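Local atomic coordinates of 16S rRNA methylase (PDB entry 7JLZ), a protein that probably methylates adenine 1408 of 16S ribosomal RNA in the 30S subunit, a modification that confers aminoglycoside resistance. Residues V29-G34 with D95-I100; I99-G104 with C131-G136; G104-S109 with E116-I121. One frame throughout, in Å; residues are numbered along the deposited sequence.

Contact 1: residues V29-G34 with D95-I100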
loop_
_atom_site.group_PDB
_atom_site.type_symbol
_atom_site.label_atom_id
_atom_site.label_comp_id
_atom_site.label_asym_id
_atom_site.label_seq_id
_atom_site.Cartn_x
_atom_site.Cartn_y
_atom_site.Cartn_z
ATOM N N VAL A 29 3.387 -0.509 -5.782
ATOM C CA VAL A 29 3.579 -1.341 -4.599
ATOM C C VAL A 29 2.429 -1.061 -3.645
ATOM O O VAL A 29 2.132 0.105 -3.361
ATOM C CB VAL A 29 4.937 -1.062 -3.930
ATOM C CG1 VAL A 29 5.029 -1.762 -2.582
ATOM C CG2 VAL A 29 6.081 -1.474 -4.888
ATOM N N ASP A 30 1.812 -2.123 -3.127
ATOM C CA ASP A 30 0.592 -2.035 -2.319
ATOM C C ASP A 30 0.832 -2.664 -0.951
ATOM O O ASP A 30 1.087 -3.869 -0.856
ATOM C CB ASP A 30 -0.563 -2.737 -3.031
ATOM C CG ASP A 30 -0.925 -2.062 -4.316
ATOM O OD1 ASP A 30 -1.108 -0.833 -4.279
ATOM O OD2 ASP A 30 -0.993 -2.732 -5.363
ATOM N N LEU A 31 0.727 -1.858 0.104
ATOM C CA LEU A 31 0.954 -2.307 1.468
ATOM C C LEU A 31 -0.343 -2.228 2.247
ATOM O O LEU A 31 -1.128 -1.298 2.050
ATOM C CB LEU A 31 1.994 -1.438 2.177
ATOM C CG LEU A 31 3.281 -1.170 1.417
ATOM C CD1 LEU A 31 4.195 -0.312 2.278
ATOM C CD2 LEU A 31 3.919 -2.506 1.074
ATOM N N GLY A 32 -0.552 -3.186 3.143
ATOM C CA GLY A 32 -1.728 -3.146 3.993
ATOM C C GLY A 32 -2.995 -3.682 3.363
ATOM O O GLY A 32 -4.094 -3.325 3.809
ATOM N N THR A 33 -2.886 -4.510 2.334
ATOM C CA THR A 33 -4.086 -4.980 1.642
ATOM C C THR A 33 -4.776 -6.133 2.357
ATOM O O THR A 33 -5.836 -6.571 1.893
ATOM C CB THR A 33 -3.756 -5.390 0.199
ATOM O OG1 THR A 33 -2.906 -6.538 0.210
ATOM C CG2 THR A 33 -3.039 -4.255 -0.547
ATOM N N GLY A 34 -4.238 -6.624 3.477
ATOM C CA GLY A 34 -4.921 -7.705 4.177
ATOM C C GLY A 34 -4.632 -9.052 3.544
ATOM O O GLY A 34 -3.803 -9.818 4.043
ATOM N N ASP A 95 6.454 3.494 -9.102
ATOM C CA ASP A 95 5.856 4.738 -9.574
ATOM C C ASP A 95 4.726 5.185 -8.656
ATOM O O ASP A 95 4.441 6.387 -8.551
ATOM C CB ASP A 95 5.339 4.558 -11.001
ATOM C CG ASP A 95 6.441 4.190 -11.976
ATOM O OD1 ASP A 95 7.298 5.060 -12.264
ATOM O OD2 ASP A 95 6.462 3.026 -12.433
ATOM N N LYS A 96 4.069 4.236 -7.998
ATOM C CA LYS A 96 3.030 4.548 -7.030
ATOM C C LYS A 96 3.134 3.582 -5.864
ATOM O O LYS A 96 3.362 2.388 -6.058
ATOM C CB LYS A 96 1.628 4.475 -7.636
ATOM C CG LYS A 96 0.554 4.917 -6.636
ATOM C CD LYS A 96 -0.860 4.760 -7.146
ATOM C CE LYS A 96 -1.844 5.305 -6.112
ATOM N NZ LYS A 96 -3.260 5.152 -6.542
ATOM N N LEU A 97 2.955 4.117 -4.657
ATOM C CA LEU A 97 2.952 3.354 -3.417
ATOM C C LEU A 97 1.622 3.625 -2.736
ATOM O O LEU A 97 1.322 4.774 -2.407
ATOM C CB LEU A 97 4.110 3.769 -2.505
ATOM C CG LEU A 97 4.145 3.151 -1.113
ATOM C CD1 LEU A 97 4.259 1.635 -1.179
ATOM C CD2 LEU A 97 5.324 3.749 -0.330
ATOM N N THR A 98 0.826 2.584 -2.548
ATOM C CA THR A 98 -0.440 2.713 -1.834
ATOM C C THR A 98 -0.324 2.004 -0.491
ATOM O O THR A 98 0.098 0.843 -0.425
ATOM C CB THR A 98 -1.599 2.171 -2.675
ATOM O OG1 THR A 98 -1.700 2.961 -3.871
ATOM C CG2 THR A 98 -2.946 2.255 -1.907
ATOM N N ILE A 99 -0.677 2.718 0.581
ATOM C CA ILE A 99 -0.526 2.240 1.944
ATOM C C ILE A 99 -1.906 2.266 2.590
ATOM O O ILE A 99 -2.436 3.343 2.875
ATOM C CB ILE A 99 0.457 3.094 2.754
ATOM C CG1 ILE A 99 1.812 3.222 2.039
ATOM C CG2 ILE A 99 0.643 2.480 4.126
ATOM C CD1 ILE A 99 2.748 4.229 2.696
ATOM N N ILE A 100 -2.497 1.092 2.809
ATOM C CA ILE A 100 -3.781 0.991 3.491
ATOM C C ILE A 100 -3.457 0.637 4.935
ATOM O O ILE A 100 -3.231 -0.533 5.275
ATOM C CB ILE A 100 -4.704 -0.030 2.825
ATOM C CG1 ILE A 100 -4.825 0.296 1.334
ATOM C CG2 ILE A 100 -6.077 -0.042 3.527
ATOM C CD1 ILE A 100 -5.490 -0.782 0.506
#

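Contact 2: residues I99-G104 with C131-G136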
loop_
_atom_site.group_PDB
_atom_site.type_symbol
_atom_site.label_atom_id
_atom_site.label_comp_id
_atom_site.label_asym_id
_atom_site.label_seq_id
_atom_site.Cartn_x
_atom_site.Cartn_y
_atom_site.Cartn_z
ATOM N N ILE A 99 -0.677 2.718 0.581
ATOM C CA ILE A 99 -0.526 2.240 1.944
ATOM C C ILE A 99 -1.906 2.266 2.590
ATOM O O ILE A 99 -2.436 3.343 2.875
ATOM C CB ILE A 99 0.457 3.094 2.754
ATOM C CG1 ILE A 99 1.812 3.222 2.039
ATOM C CG2 ILE A 99 0.643 2.480 4.126
ATOM C CD1 ILE A 99 2.748 4.229 2.696
ATOM N N ILE A 100 -2.497 1.092 2.809
ATOM C CA ILE A 100 -3.781 0.991 3.491
ATOM C C ILE A 100 -3.457 0.637 4.935
ATOM O O ILE A 100 -3.231 -0.533 5.275
ATOM C CB ILE A 100 -4.704 -0.030 2.825
ATOM C CG1 ILE A 100 -4.825 0.296 1.334
ATOM C CG2 ILE A 100 -6.077 -0.042 3.527
ATOM C CD1 ILE A 100 -5.490 -0.782 0.506
ATOM N N LEU A 101 -3.424 1.651 5.798
ATOM C CA LEU A 101 -2.976 1.430 7.161
ATOM C C LEU A 101 -3.972 0.537 7.906
ATOM O O LEU A 101 -5.154 0.482 7.557
ATOM C CB LEU A 101 -2.782 2.766 7.883
ATOM C CG LEU A 101 -1.525 3.533 7.440
ATOM C CD1 LEU A 101 -1.429 4.860 8.168
ATOM C CD2 LEU A 101 -0.277 2.719 7.691
ATOM N N PRO A 102 -3.509 -0.218 8.907
ATOM C CA PRO A 102 -2.118 -0.328 9.351
ATOM C C PRO A 102 -1.291 -1.301 8.527
ATOM O O PRO A 102 -1.824 -2.194 7.861
ATOM C CB PRO A 102 -2.262 -0.834 10.782
ATOM C CG PRO A 102 -3.493 -1.682 10.731
ATOM C CD PRO A 102 -4.426 -0.966 9.795
ATOM N N TRP A 103 0.030 -1.107 8.557
ATOM C CA TRP A 103 0.974 -2.071 8.001
ATOM C C TRP A 103 2.099 -2.163 9.026
ATOM O O TRP A 103 3.177 -1.598 8.853
ATOM C CB TRP A 103 1.473 -1.659 6.617
ATOM C CG TRP A 103 2.169 -2.762 5.854
ATOM C CD1 TRP A 103 1.601 -3.919 5.385
ATOM C CD2 TRP A 103 3.551 -2.810 5.457
ATOM N NE1 TRP A 103 2.543 -4.673 4.721
ATOM C CE2 TRP A 103 3.745 -4.019 4.759
ATOM C CE3 TRP A 103 4.641 -1.952 5.632
ATOM C CZ2 TRP A 103 4.977 -4.385 4.226
ATOM C CZ3 TRP A 103 5.867 -2.319 5.100
ATOM C CH2 TRP A 103 6.022 -3.524 4.408
ATOM N N GLY A 104 1.826 -2.870 10.119
ATOM C CA GLY A 104 2.853 -3.070 11.128
ATOM C C GLY A 104 3.194 -1.764 11.811
ATOM O O GLY A 104 2.312 -1.000 12.216
ATOM N N CYS A 131 2.514 8.702 -3.589
ATOM C CA CYS A 131 2.105 7.864 -2.472
ATOM C C CYS A 131 0.642 8.140 -2.167
ATOM O O CYS A 131 0.227 9.299 -2.121
ATOM C CB CYS A 131 2.961 8.133 -1.234
ATOM S SG CYS A 131 2.483 7.197 0.228
ATOM N N GLU A 132 -0.138 7.079 -1.993
ATOM C CA GLU A 132 -1.526 7.191 -1.567
ATOM C C GLU A 132 -1.658 6.460 -0.240
ATOM O O GLU A 132 -1.168 5.331 -0.095
ATOM C CB GLU A 132 -2.482 6.606 -2.614
ATOM C CG GLU A 132 -3.960 6.622 -2.195
ATOM C CD GLU A 132 -4.893 6.056 -3.259
ATOM O OE1 GLU A 132 -4.565 6.155 -4.458
ATOM O OE2 GLU A 132 -5.962 5.512 -2.889
ATOM N N ILE A 133 -2.265 7.118 0.743
ATOM C CA ILE A 133 -2.440 6.554 2.074
ATOM C C ILE A 133 -3.928 6.555 2.371
ATOM O O ILE A 133 -4.575 7.607 2.318
ATOM C CB ILE A 133 -1.664 7.337 3.147
ATOM C CG1 ILE A 133 -0.166 7.300 2.858
ATOM C CG2 ILE A 133 -1.922 6.759 4.525
ATOM C CD1 ILE A 133 0.677 7.980 3.928
ATOM N N VAL A 134 -4.466 5.377 2.655
ATOM C CA VAL A 134 -5.862 5.219 3.036
ATOM C C VAL A 134 -5.908 5.114 4.552
ATOM O O VAL A 134 -5.237 4.260 5.140
ATOM C CB VAL A 134 -6.480 3.983 2.368
ATOM C CG1 VAL A 134 -7.903 3.737 2.892
ATOM C CG2 VAL A 134 -6.477 4.155 0.844
ATOM N N LEU A 135 -6.686 5.993 5.186
ATOM C CA LEU A 135 -6.758 6.099 6.633
ATOM C C LEU A 135 -8.156 5.736 7.111
ATOM O O LEU A 135 -9.155 5.990 6.426
ATOM C CB LEU A 135 -6.424 7.521 7.116
ATOM C CG LEU A 135 -4.972 7.991 7.020
ATOM C CD1 LEU A 135 -4.818 9.422 7.533
ATOM C CD2 LEU A 135 -4.095 7.054 7.811
ATOM N N GLY A 136 -8.211 5.138 8.298
ATOM C CA GLY A 136 -9.477 4.860 8.950
ATOM C C GLY A 136 -9.595 3.461 9.527
ATOM O O GLY A 136 -10.460 3.217 10.377
HETATM O O HOH W 1 -6.380 2.710 7.143
#

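Contact 3: residues G104-S109 with E116-I121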
loop_
_atom_site.group_PDB
_atom_site.type_symbol
_atom_site.label_atom_id
_atom_site.label_comp_id
_atom_site.label_asym_id
_atom_site.label_seq_id
_atom_site.Cartn_x
_atom_site.Cartn_y
_atom_site.Cartn_z
ATOM N N GLY A 104 1.826 -2.870 10.119
ATOM C CA GLY A 104 2.853 -3.070 11.128
ATOM C C GLY A 104 3.194 -1.764 11.811
ATOM O O GLY A 104 2.312 -1.000 12.216
ATOM N N SER A 105 4.491 -1.487 11.925
ATOM C CA SER A 105 4.961 -0.283 12.596
ATOM C C SER A 105 4.917 0.957 11.710
ATOM O O SER A 105 5.210 2.053 12.199
ATOM C CB SER A 105 6.385 -0.498 13.093
ATOM O OG SER A 105 7.218 -0.860 12.005
ATOM N N LEU A 106 4.573 0.821 10.432
ATOM C CA LEU A 106 4.668 1.943 9.503
ATOM C C LEU A 106 3.668 3.033 9.877
ATOM O O LEU A 106 2.458 2.782 9.923
ATOM C CB LEU A 106 4.417 1.463 8.076
ATOM C CG LEU A 106 4.711 2.499 6.995
ATOM C CD1 LEU A 106 6.165 2.962 7.085
ATOM C CD2 LEU A 106 4.401 1.951 5.615
ATOM N N LEU A 107 4.169 4.244 10.132
ATOM C CA LEU A 107 3.316 5.390 10.463
ATOM C C LEU A 107 2.425 5.084 11.663
ATOM O O LEU A 107 1.289 5.546 11.754
ATOM C CB LEU A 107 2.475 5.819 9.255
ATOM C CG LEU A 107 3.228 6.341 8.023
ATOM C CD1 LEU A 107 2.296 6.463 6.836
ATOM C CD2 LEU A 107 3.932 7.672 8.313
ATOM N N GLN A 108 2.959 4.296 12.601
ATOM C CA GLN A 108 2.147 3.777 13.696
ATOM C C GLN A 108 1.725 4.867 14.676
ATOM O O GLN A 108 0.636 4.783 15.257
ATOM C CB GLN A 108 2.911 2.678 14.428
ATOM C CG GLN A 108 2.063 1.913 15.418
ATOM C CD GLN A 108 2.615 0.537 15.715
ATOM O OE1 GLN A 108 1.874 -0.447 15.731
ATOM N NE2 GLN A 108 3.923 0.456 15.954
ATOM N N SER A 109 2.558 5.884 14.881
ATOM C CA SER A 109 2.287 6.922 15.865
ATOM C C SER A 109 2.396 8.303 15.238
ATOM O O SER A 109 3.325 8.577 14.469
ATOM C CB SER A 109 3.252 6.821 17.054
ATOM O OG SER A 109 3.244 8.013 17.820
ATOM N N GLU A 116 13.285 7.142 11.113
ATOM C CA GLU A 116 14.142 6.162 10.454
ATOM C C GLU A 116 13.311 5.040 9.845
ATOM O O GLU A 116 13.565 4.612 8.713
ATOM C CB GLU A 116 15.165 5.602 11.443
ATOM N N LYS A 117 12.296 4.565 10.571
ATOM C CA LYS A 117 11.419 3.533 10.025
ATOM C C LYS A 117 10.560 4.077 8.890
ATOM O O LYS A 117 10.422 3.435 7.841
ATOM C CB LYS A 117 10.532 2.942 11.123
ATOM C CG LYS A 117 11.142 1.767 11.867
ATOM C CD LYS A 117 10.074 0.991 12.632
ATOM C CE LYS A 117 10.699 -0.038 13.564
ATOM N NZ LYS A 117 11.722 -0.875 12.878
ATOM N N ASN A 118 9.968 5.258 9.081
ATOM C CA ASN A 118 9.034 5.777 8.086
ATOM C C ASN A 118 9.724 6.233 6.805
ATOM O O ASN A 118 9.035 6.443 5.798
ATOM C CB ASN A 118 8.201 6.921 8.677
ATOM C CG ASN A 118 7.259 6.457 9.794
ATOM O OD1 ASN A 118 6.872 5.287 9.865
ATOM N ND2 ASN A 118 6.886 7.388 10.671
ATOM N N SER A 119 11.057 6.370 6.810
ATOM C CA SER A 119 11.805 6.702 5.599
ATOM C C SER A 119 11.679 5.632 4.519
ATOM O O SER A 119 12.079 5.874 3.374
ATOM C CB SER A 119 13.284 6.914 5.933
ATOM O OG SER A 119 13.953 5.682 6.107
ATOM N N LEU A 120 11.153 4.454 4.863
ATOM C CA LEU A 120 10.866 3.434 3.864
ATOM C C LEU A 120 9.960 3.967 2.765
ATOM O O LEU A 120 10.115 3.595 1.597
ATOM C CB LEU A 120 10.224 2.228 4.547
ATOM C CG LEU A 120 9.697 1.106 3.659
ATOM C CD1 LEU A 120 10.854 0.404 2.978
ATOM C CD2 LEU A 120 8.882 0.124 4.480
ATOM N N ILE A 121 9.019 4.844 3.119
ATOM C CA ILE A 121 8.022 5.319 2.159
ATOM C C ILE A 121 8.694 6.037 0.995
ATOM O O ILE A 121 8.462 5.722 -0.177
ATOM C CB ILE A 121 7.001 6.225 2.868
ATOM C CG1 ILE A 121 6.194 5.406 3.872
ATOM C CG2 ILE A 121 6.072 6.895 1.863
ATOM C CD1 ILE A 121 5.305 6.259 4.756
#

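Contact 1: residues V29-G34 with D95-I100
Val29 and Leu31 bond through their backbones to Lys96, Thr98 and Ile100, as neighbouring parallel strands do. Val29 N gives its hydrogen to Lys96 O at 2.9 Å, and Val29 O accepts the N-H of Thr98. The ladder continues with Leu31 N to Thr98 O at 2.8 Å and ends with Ile100 N on Leu31 O at 2.9 Å. Beyond it, Gly32 leaves the strand at positive phi (82°). Its CA makes a close CH...O contact with Ile100 O, at 3.3 Å.

Strands 26-31 and 94-100 are the first and fourth strands of a seven-stranded sheet with order 3-2-1-4-5-7-6. This is the Rossmann-like fold of class I methyltransferases. The turn at Gly32 to Gly34 begins the glycine-rich loop that, in relatives, borders the S-adenosylmethionine site.

The apolar contacts lie on the face carrying Val29, Leu31, Leu97 and Ile99. Leu97 CD1 touches Val29 CG1 at 3.8 Å and Leu31 CG at 3.9 Å. With Leu97 CG opposite the backbone N (chi1 174°), a chi2 of 61° brings CD1 over to the neighbouring strand.

On the other face Asp30 and Thr98 lie side by side. Asp30 OD1 meets Thr98 CB at 3.4 Å. The Thr98 hydroxyl has a weak hydrogen bond with Glu28, and Lys96 forms a salt bridge with Glu132.

Contact 2: residues I99-G104 with C131-G136
Ile99 meets Glu132 and Val134 through flat peptide groups, hydrogen-bonded in a parallel ladder. Ile99 N donates to Glu132 O at 2.7 Å. Ile99 O accepts the N-H of Val134, whose N is tilted 23° from the carbonyl plane. Leu101 N reaches Val134 O over a longer 3.2 Å. One face of this sheet carries Ile99, Cys131 and Ile133. The other carries Ile100 and Val134, whose side chains lie side by side.

On the first face Ile99 CD1 rests on Cys131 SG at 3.9 Å, and on Ile133 CG1 slightly farther off. The chi1 of -54° puts Ile99 CG1 beside the backbone N, and the extended chi2 carries CD1 out to the sulfur. Ile121 of helix 120-124 also touches Ile99 and Cys131.

After Ile100 the strands separate. Leu101 and Leu135 still run alongside each other, and Leu101 CD1 and Leu135 CD2 are pressed to 3.5 Å, close for two methyl groups. Leu101 CD1 also meets Ile133 CG2 at 4.1 Å. The peptide between Leu101 and Pro102 is cis, and the chain turns away here. A water takes over from direct pairing, donating to Leu101 O at 2.6 Å and to Val134 O at 2.8 Å. It links the cis-peptide turn, by way of its carbonyl, to the end of strand 129-135.

Val134 O thus accepts two hydrogens, one from Leu101 N and one from the water. Apolar contact therefore continues on the face of Ile99 and Ile133, while the polar end of the strand pairing is completed by a water.

Contact 3: residues G104-S109 with E116-I121
Ser105 is the first residue of the loop to meet the helical segment, where it touches the side chain of Lys117. Its OG lies 3.5 Å from Lys117 CD, against the aliphatic part of the lysine. The hydroxyl is hydrogen-bonded to Glu84, which also makes a long, weak ion pair with Lys117 NZ. Ser105 opens a type II beta turn, closed by Gln108 N on Ser105 O at 3.2 Å.

Leu106 follows inside the turn and is buried. Its CG is anti to the backbone N (chi1 -171°), and its CD1 reaches both an amide and a hydrocarbon. CD1 approaches Asn118 OD1 at 3.7 Å and Ile121 CG1 at 4.0 Å. Val83 and Ile99 also touch this leucine.

Leu107 makes the one direct hydrogen bond between the segments. Its backbone N donates to Asn118 OD1 at 2.9 Å. The donor stands above the plane of the amide, 37° out of it, and so does not lie on a lone pair. ND2 of the same amide has a weak hydrogen bond to Asn170, so both ends of the amide have a partner. Leu107 CD2 packs against this amide, 3.8 Å from Asn118 ND2. Its CD1 meets Ile121 CD1 at 3.7 Å, the two side chains crossing at about a right angle.

Here the side chain of Asn118 holds a turn by its backbone N-H. The turn follows the fourth strand of a Rossmann-like methyltransferase sheet. It packs on the short helices of the beta-alpha-beta crossover between strands 94-100 and 129-135. In class I methyltransferases the loop after this strand commonly borders the active site.

Contacts 1 and 2 share Ile99 and Ile100 and use both edges of strand 94-100. Their centres are about 7 Å apart. The Lys96 to Glu132 salt bridge spans them, with NZ and OE1 2.7 Å apart. Contact 3 lies in the chain between the two strands of contact 2, and their centres are about 11 Å apart. Helix 120-124 packs on the sheet through Ile121, with Ile121 CG1 3.8 Å from Ile99 CD1. Trp103 leads from contact 2 towards the loop of contact 3, and its CE3 lies 3.8 Å from Leu31 CD1 of contact 1. The turns after strands 26-31 and 94-100 probably flank the S-adenosylmethionine site, as in related methyltransferases.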